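PDB 4AKR: F-actin-capping protein subunit alpha from Dictyostelium discoideum, which binds the fast-growing barbed ends of actin filaments independently of calcium and blocks subunit exchange there, without severing the filaments. Local coordinates for residues A11-F23 / L40-N52. Sequence-based numbering, arbitrary orientation.
Sequences ATNFLLNAPPCEF and LNASAGSTFREYN
Phe23 and Tyr51 lie against each other as an offset stack, ring centroids 4.0 Å apart and planes only 16° from parallel, with Phe23 CD1 over the centre of the tyrosine ring. With CG anti to the backbone N, Tyr51 reaches away from its helix into the turn that follows helix 4-16. Phe23 serves a second ring as well: its CE2 and CZ edge points at the face of Phe48 in a T-shaped pair, planes at 85°, completing an aromatic cluster. The two apolar phenylalanines suit this buried place, while Tyr51 adds a hydroxyl that reaches the polar turn.

The cluster closes one end of a helix-helix contact in the N-terminal helical region of the capping protein alpha subunit, between helical residues 11-16 and 44-52, whose axes come within 9.8 Å at an angle of 24°. Leu15 CD1 rests 3.9 Å from Phe48 CE1, while Leu40 CD2 packs on Ala11 CB. Thr47 turns CG2 to Leu15, and its OG1 makes a hydrogen bond back to Ser43 O (2.8 Å).

Polar contacts gather at the type II turn from Pro19 to Glu22. Tyr51 OH lies 3.0 Å from Pro19 O and shares a water with Cys21 N, which donates to it. A phenylalanine at Tyr51 could keep the stack but would probably leave that water without its hydroxyl partner and the turn less firmly tied to the helix.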
ATOM      1  N   ALA A  11      -5.054 -14.264 -10.891  1.00 24.70           N
ATOM      2  CA  ALA A  11      -5.889 -13.130 -11.267  1.00 24.28           C
ATOM      3  C   ALA A  11      -6.966 -12.803 -10.238  1.00 22.94           C
ATOM      4  O   ALA A  11      -7.368 -11.654 -10.118  1.00 23.38           O
ATOM      5  CB  ALA A  11      -6.531 -13.384 -12.624  1.00 24.34           C
ATOM      6  N   THR A  12      -7.437 -13.810  -9.505  1.00 24.01           N
ATOM      7  CA  THR A  12      -8.462 -13.596  -8.489  1.00 22.38           C
ATOM      8  C   THR A  12      -7.857 -12.760  -7.379  1.00 22.29           C
ATOM      9  O   THR A  12      -8.492 -11.853  -6.857  1.00 22.96           O
ATOM     10  CB  THR A  12      -8.976 -14.936  -7.885  1.00 22.41           C
ATOM     11  OG1 THR A  12      -9.621 -15.707  -8.900  1.00 19.07           O
ATOM     12  CG2 THR A  12      -9.975 -14.676  -6.764  1.00 20.83           C
ATOM     13  N   ASN A  13      -6.618 -13.068  -7.023  1.00 24.18           N
ATOM     14  CA  ASN A  13      -5.939 -12.327  -5.964  1.00 24.31           C
ATOM     15  C   ASN A  13      -5.657 -10.875  -6.328  1.00 23.03           C
ATOM     16  O   ASN A  13      -5.653 -10.008  -5.451  1.00 22.77           O
ATOM     17  CB  ASN A  13      -4.643 -13.036  -5.578  1.00 26.72           C
ATOM     18  CG  ASN A  13      -4.855 -14.045  -4.480  1.00 28.15           C
ATOM     19  OD1 ASN A  13      -4.731 -13.723  -3.295  1.00 30.04           O
ATOM     20  ND2 ASN A  13      -5.205 -15.267  -4.859  1.00 25.04           N
ATOM     21  N   PHE A  14      -5.404 -10.603  -7.606  1.00 19.83           N
ATOM     22  CA  PHE A  14      -5.173  -9.223  -8.016  1.00 18.21           C
ATOM     23  C   PHE A  14      -6.474  -8.465  -7.767  1.00 17.04           C
ATOM     24  O   PHE A  14      -6.513  -7.482  -7.020  1.00 17.85           O
ATOM     25  CB  PHE A  14      -4.812  -9.133  -9.506  1.00 15.64           C
ATOM     26  CG  PHE A  14      -3.467  -9.719  -9.850  1.00 16.46           C
ATOM     27  CD1 PHE A  14      -2.501  -9.924  -8.868  1.00 16.81           C
ATOM     28  CD2 PHE A  14      -3.165 -10.065 -11.160  1.00 16.03           C
ATOM     29  CE1 PHE A  14      -1.262 -10.462  -9.186  1.00 16.79           C
ATOM     30  CE2 PHE A  14      -1.933 -10.602 -11.487  1.00 17.79           C
ATOM     31  CZ  PHE A  14      -0.977 -10.803 -10.496  1.00 16.93           C
ATOM     32  N   LEU A  15      -7.543  -8.954  -8.381  1.00 16.49           N
ATOM     33  CA  LEU A  15      -8.858  -8.341  -8.260  1.00 15.91           C
ATOM     34  C   LEU A  15      -9.273  -8.067  -6.819  1.00 16.12           C
ATOM     35  O   LEU A  15      -9.690  -6.954  -6.484  1.00 17.02           O
ATOM     36  CB  LEU A  15      -9.916  -9.220  -8.953  1.00 15.64           C
ATOM     37  CG  LEU A  15      -9.772  -9.385 -10.473  1.00 17.94           C
ATOM     38  CD1 LEU A  15     -10.907 -10.249 -11.030  1.00 14.73           C
ATOM     39  CD2 LEU A  15      -9.786  -8.006 -11.131  1.00 16.80           C
ATOM     40  N   LEU A  16      -9.147  -9.069  -5.959  1.00 15.28           N
ATOM     41  CA  LEU A  16      -9.533  -8.908  -4.565  1.00 17.14           C
ATOM     42  C   LEU A  16      -8.706  -7.873  -3.823  1.00 18.29           C
ATOM     43  O   LEU A  16      -9.141  -7.344  -2.804  1.00 18.79           O
ATOM     44  CB  LEU A  16      -9.434 -10.249  -3.826  1.00 18.05           C
ATOM     45  CG  LEU A  16     -10.522 -11.292  -4.102  1.00 19.37           C
ATOM     46  CD1 LEU A  16     -10.119 -12.625  -3.491  1.00 19.36           C
ATOM     47  CD2 LEU A  16     -11.850 -10.810  -3.532  1.00 18.97           C
ATOM     48  N   ASN A  17      -7.518  -7.577  -4.332  1.00 20.02           N
ATOM     49  CA  ASN A  17      -6.635  -6.627  -3.667  1.00 21.50           C
ATOM     50  C   ASN A  17      -6.542  -5.244  -4.285  1.00 22.94           C
ATOM     51  O   ASN A  17      -5.649  -4.465  -3.944  1.00 24.54           O
ATOM     52  CB  ASN A  17      -5.240  -7.239  -3.549  1.00 18.78           C
ATOM     53  CG  ASN A  17      -5.151  -8.227  -2.414  1.00 19.10           C
ATOM     54  OD1 ASN A  17      -5.057  -7.839  -1.253  1.00 18.15           O
ATOM     55  ND2 ASN A  17      -5.208  -9.514  -2.739  1.00 17.07           N
ATOM     56  N   ALA A  18      -7.464  -4.935  -5.189  1.00 23.06           N
ATOM     57  CA  ALA A  18      -7.470  -3.634  -5.836  1.00 22.13           C
ATOM     58  C   ALA A  18      -7.729  -2.545  -4.803  1.00 21.21           C
ATOM     59  O   ALA A  18      -8.521  -2.727  -3.873  1.00 20.55           O
ATOM     60  CB  ALA A  18      -8.550  -3.588  -6.920  1.00 22.26           C
ATOM     61  N   PRO A  19      -7.050  -1.399  -4.943  1.00 19.73           N
ATOM     62  CA  PRO A  19      -7.275  -0.321  -3.978  1.00 19.59           C
ATOM     63  C   PRO A  19      -8.680   0.244  -4.163  1.00 20.35           C
ATOM     64  O   PRO A  19      -9.343  -0.009  -5.176  1.00 19.70           O
ATOM     65  CB  PRO A  19      -6.180   0.696  -4.323  1.00 18.32           C
ATOM     66  CG  PRO A  19      -5.945   0.472  -5.787  1.00 18.91           C
ATOM     67  CD  PRO A  19      -6.004  -1.037  -5.917  1.00 18.99           C
ATOM     68  N   PRO A  20      -9.157   1.017  -3.183  1.00 19.99           N
ATOM     69  CA  PRO A  20     -10.494   1.609  -3.266  1.00 20.33           C
ATOM     70  C   PRO A  20     -10.663   2.572  -4.439  1.00 18.78           C
ATOM     71  O   PRO A  20      -9.750   3.334  -4.775  1.00 17.29           O
ATOM     72  CB  PRO A  20     -10.644   2.311  -1.916  1.00 20.99           C
ATOM     73  CG  PRO A  20      -9.221   2.714  -1.597  1.00 23.28           C
ATOM     74  CD  PRO A  20      -8.454   1.459  -1.968  1.00 21.16           C
ATOM     75  N   CYS A  21     -11.837   2.525  -5.062  1.00 18.60           N
ATOM     76  CA  CYS A  21     -12.152   3.406  -6.183  1.00 17.82           C
ATOM     77  C   CYS A  21     -11.387   3.151  -7.472  1.00 16.09           C
ATOM     78  O   CYS A  21     -11.598   3.863  -8.450  1.00 15.06           O
ATOM     79  CB  CYS A  21     -11.921   4.860  -5.777  1.00 19.46           C
ATOM     80  SG  CYS A  21     -12.973   5.416  -4.445  1.00 29.60           S
ATOM     81  N   GLU A  22     -10.503   2.155  -7.479  1.00 14.23           N
ATOM     82  CA  GLU A  22      -9.693   1.860  -8.668  1.00 13.35           C
ATOM     83  C   GLU A  22      -9.918   0.449  -9.190  1.00 13.88           C
ATOM     84  O   GLU A  22      -9.135  -0.055 -10.002  1.00 10.71           O
ATOM     85  CB  GLU A  22      -8.211   2.023  -8.337  1.00 13.20           C
ATOM     86  CG  GLU A  22      -7.826   3.389  -7.783  1.00 11.98           C
ATOM     87  CD  GLU A  22      -6.381   3.431  -7.320  1.00 15.75           C
ATOM     88  OE1 GLU A  22      -5.494   2.881  -8.026  1.00 12.60           O
ATOM     89  OE2 GLU A  22      -6.135   4.021  -6.247  1.00 14.55           O
ATOM     90  N   PHE A  23     -10.994  -0.172  -8.715  1.00 14.32           N
ATOM     91  CA  PHE A  23     -11.340  -1.533  -9.072  1.00 16.57           C
ATOM     92  C   PHE A  23     -11.381  -1.734 -10.583  1.00 17.96           C
ATOM     93  O   PHE A  23     -10.766  -2.656 -11.110  1.00 20.16           O
ATOM     94  CB  PHE A  23     -12.683  -1.911  -8.428  1.00 17.66           C
ATOM     95  CG  PHE A  23     -12.993  -3.377  -8.496  1.00 19.46           C
ATOM     96  CD1 PHE A  23     -12.156  -4.306  -7.884  1.00 19.25           C
ATOM     97  CD2 PHE A  23     -14.086  -3.835  -9.223  1.00 20.23           C
ATOM     98  CE1 PHE A  23     -12.402  -5.675  -8.003  1.00 20.26           C
ATOM     99  CE2 PHE A  23     -14.338  -5.191  -9.348  1.00 20.95           C
ATOM    100  CZ  PHE A  23     -13.494  -6.117  -8.740  1.00 21.13           C
ATOM    101  N   LEU A  40     -11.867 -16.789 -16.256  1.00 42.80           N
ATOM    102  CA  LEU A  40     -12.559 -16.342 -15.052  1.00 45.28           C
ATOM    103  C   LEU A  40     -14.061 -16.223 -15.264  1.00 46.07           C
ATOM    104  O   LEU A  40     -14.736 -15.454 -14.574  1.00 46.40           O
ATOM    105  CB  LEU A  40     -12.011 -14.986 -14.599  1.00 44.72           C
ATOM    106  CG  LEU A  40     -10.670 -14.946 -13.867  1.00 45.94           C
ATOM    107  CD1 LEU A  40      -9.616 -15.765 -14.612  1.00 45.78           C
ATOM    108  CD2 LEU A  40     -10.242 -13.487 -13.726  1.00 45.29           C
ATOM    109  N   ASN A  41     -14.582 -16.989 -16.217  1.00 45.54           N
ATOM    110  CA  ASN A  41     -16.002 -16.946 -16.517  1.00 44.27           C
ATOM    111  C   ASN A  41     -16.797 -17.853 -15.598  1.00 41.87           C
ATOM    112  O   ASN A  41     -17.913 -18.240 -15.919  1.00 42.94           O
ATOM    113  CB  ASN A  41     -16.235 -17.335 -17.978  1.00 46.47           C
ATOM    114  CG  ASN A  41     -16.889 -16.219 -18.778  1.00 49.29           C
ATOM    115  OD1 ASN A  41     -16.517 -15.046 -18.649  1.00 50.69           O
ATOM    116  ND2 ASN A  41     -17.862 -16.577 -19.614  1.00 49.37           N
ATOM    117  N   ALA A  42     -16.222 -18.179 -14.447  1.00 39.33           N
ATOM    118  CA  ALA A  42     -16.887 -19.042 -13.484  1.00 36.45           C
ATOM    119  C   ALA A  42     -16.584 -18.586 -12.065  1.00 35.33           C
ATOM    120  O   ALA A  42     -17.232 -19.021 -11.111  1.00 34.85           O
ATOM    121  CB  ALA A  42     -16.427 -20.477 -13.680  1.00 36.10           C
ATOM    122  N   SER A  43     -15.611 -17.689 -11.940  1.00 33.29           N
ATOM    123  CA  SER A  43     -15.183 -17.180 -10.638  1.00 32.68           C
ATOM    124  C   SER A  43     -15.574 -15.719 -10.396  1.00 31.13           C
ATOM    125  O   SER A  43     -15.732 -15.289  -9.247  1.00 29.00           O
ATOM    126  CB  SER A  43     -13.662 -17.317 -10.522  1.00 31.93           C
ATOM    127  OG  SER A  43     -13.031 -16.606 -11.577  1.00 30.20           O
ATOM    128  N   ALA A  44     -15.721 -14.971 -11.487  1.00 29.70           N
ATOM    129  CA  ALA A  44     -16.063 -13.554 -11.434  1.00 28.96           C
ATOM    130  C   ALA A  44     -17.136 -13.166 -10.415  1.00 28.48           C
ATOM    131  O   ALA A  44     -16.826 -12.549  -9.399  1.00 29.29           O
ATOM    132  CB  ALA A  44     -16.462 -13.076 -12.814  1.00 26.77           C
ATOM    133  N   GLY A  45     -18.389 -13.517 -10.695  1.00 27.78           N
ATOM    134  CA  GLY A  45     -19.484 -13.183  -9.798  1.00 26.80           C
ATOM    135  C   GLY A  45     -19.139 -13.196  -8.320  1.00 26.31           C
ATOM    136  O   GLY A  45     -19.319 -12.202  -7.609  1.00 25.93           O
ATOM    137  N   SER A  46     -18.642 -14.332  -7.849  1.00 25.90           N
ATOM    138  CA  SER A  46     -18.266 -14.473  -6.453  1.00 26.34           C
ATOM    139  C   SER A  46     -17.132 -13.505  -6.089  1.00 26.31           C
ATOM    140  O   SER A  46     -17.115 -12.938  -4.996  1.00 26.96           O
ATOM    141  CB  SER A  46     -17.835 -15.919  -6.188  1.00 29.00           C
ATOM    142  OG  SER A  46     -17.259 -16.066  -4.898  1.00 33.62           O
ATOM    143  N   THR A  47     -16.201 -13.314  -7.019  1.00 24.63           N
ATOM    144  CA  THR A  47     -15.052 -12.445  -6.819  1.00 23.74           C
ATOM    145  C   THR A  47     -15.432 -10.972  -6.686  1.00 23.73           C
ATOM    146  O   THR A  47     -15.075 -10.316  -5.699  1.00 22.28           O
ATOM    147  CB  THR A  47     -14.050 -12.615  -7.981  1.00 24.99           C
ATOM    148  OG1 THR A  47     -13.562 -13.964  -7.994  1.00 27.44           O
ATOM    149  CG2 THR A  47     -12.883 -11.659  -7.832  1.00 23.61           C
ATOM    150  N   PHE A  48     -16.144 -10.446  -7.679  1.00 22.22           N
ATOM    151  CA  PHE A  48     -16.569  -9.049  -7.639  1.00 22.19           C
ATOM    152  C   PHE A  48     -17.477  -8.799  -6.429  1.00 21.94           C
ATOM    153  O   PHE A  48     -17.363  -7.772  -5.748  1.00 21.53           O
ATOM    154  CB  PHE A  48     -17.299  -8.681  -8.933  1.00 21.17           C
ATOM    155  CG  PHE A  48     -16.392  -8.511 -10.121  1.00 19.64           C
ATOM    156  CD1 PHE A  48     -15.480  -9.499 -10.469  1.00 22.18           C
ATOM    157  CD2 PHE A  48     -16.476  -7.371 -10.914  1.00 21.05           C
ATOM    158  CE1 PHE A  48     -14.663  -9.354 -11.596  1.00 22.65           C
ATOM    159  CE2 PHE A  48     -15.669  -7.216 -12.038  1.00 21.97           C
ATOM    160  CZ  PHE A  48     -14.758  -8.211 -12.381  1.00 21.43           C
ATOM    161  N   ARG A  49     -18.376  -9.741  -6.163  1.00 20.35           N
ATOM    162  CA  ARG A  49     -19.282  -9.634  -5.023  1.00 21.52           C
ATOM    163  C   ARG A  49     -18.521  -9.452  -3.698  1.00 20.14           C
ATOM    164  O   ARG A  49     -18.916  -8.651  -2.839  1.00 18.42           O
ATOM    165  CB  ARG A  49     -20.164 -10.885  -4.967  1.00 23.20           C
ATOM    166  CG  ARG A  49     -20.904 -11.094  -3.665  1.00 24.38           C
ATOM    167  CD  ARG A  49     -21.924 -12.209  -3.813  1.00 26.67           C
ATOM    168  NE  ARG A  49     -22.452 -12.636  -2.525  1.00 30.19           N
ATOM    169  CZ  ARG A  49     -21.875 -13.549  -1.753  1.00 32.41           C
ATOM    170  NH1 ARG A  49     -20.751 -14.134  -2.146  1.00 34.21           N
ATOM    171  NH2 ARG A  49     -22.418 -13.879  -0.587  1.00 30.92           N
ATOM    172  N   GLU A  50     -17.430 -10.200  -3.542  1.00 19.51           N
ATOM    173  CA  GLU A  50     -16.604 -10.133  -2.334  1.00 18.55           C
ATOM    174  C   GLU A  50     -16.000  -8.738  -2.164  1.00 17.69           C
ATOM    175  O   GLU A  50     -15.991  -8.186  -1.068  1.00 16.51           O
ATOM    176  CB  GLU A  50     -15.502 -11.192  -2.409  1.00 17.40           C
ATOM    177  CG  GLU A  50     -14.427 -11.107  -1.331  1.00 22.69           C
ATOM    178  CD  GLU A  50     -14.981 -11.131   0.087  1.00 22.61           C
ATOM    179  OE1 GLU A  50     -16.012 -11.796   0.314  1.00 23.42           O
ATOM    180  OE2 GLU A  50     -14.370 -10.494   0.978  1.00 23.10           O
ATOM    181  N   TYR A  51     -15.504  -8.174  -3.262  1.00 18.04           N
ATOM    182  CA  TYR A  51     -14.925  -6.836  -3.253  1.00 17.67           C
ATOM    183  C   TYR A  51     -16.002  -5.785  -2.959  1.00 18.58           C
ATOM    184  O   TYR A  51     -15.890  -5.018  -1.998  1.00 19.19           O
ATOM    185  CB  TYR A  51     -14.292  -6.522  -4.615  1.00 18.22           C
ATOM    186  CG  TYR A  51     -13.686  -5.140  -4.705  1.00 17.45           C
ATOM    187  CD1 TYR A  51     -12.391  -4.890  -4.244  1.00 18.38           C
ATOM    188  CD2 TYR A  51     -14.421  -4.072  -5.219  1.00 17.94           C
ATOM    189  CE1 TYR A  51     -11.847  -3.614  -4.292  1.00 18.67           C
ATOM    190  CE2 TYR A  51     -13.889  -2.793  -5.271  1.00 18.54           C
ATOM    191  CZ  TYR A  51     -12.603  -2.569  -4.810  1.00 19.19           C
ATOM    192  OH  TYR A  51     -12.067  -1.308  -4.893  1.00 21.54           O
ATOM    193  N   ASN A  52     -17.042  -5.758  -3.790  1.00 17.70           N
ATOM    194  CA  ASN A  52     -18.116  -4.787  -3.629  1.00 19.54           C
ATOM    195  C   ASN A  52     -18.657  -4.728  -2.209  1.00 20.31           C
ATOM    196  O   ASN A  52     -18.753  -3.653  -1.618  1.00 20.96           O
ATOM    197  CB  ASN A  52     -19.279  -5.082  -4.579  1.00 18.95           C
ATOM    198  CG  ASN A  52     -18.932  -4.832  -6.025  1.00 18.27           C
ATOM    199  OD1 ASN A  52     -18.158  -3.925  -6.342  1.00 19.50           O
ATOM    200  ND2 ASN A  52     -19.517  -5.621  -6.918  1.00 16.31           N
TER
HETATM  201  O   HOH W   1     -13.971   0.847  -4.191  1.00 21.70           O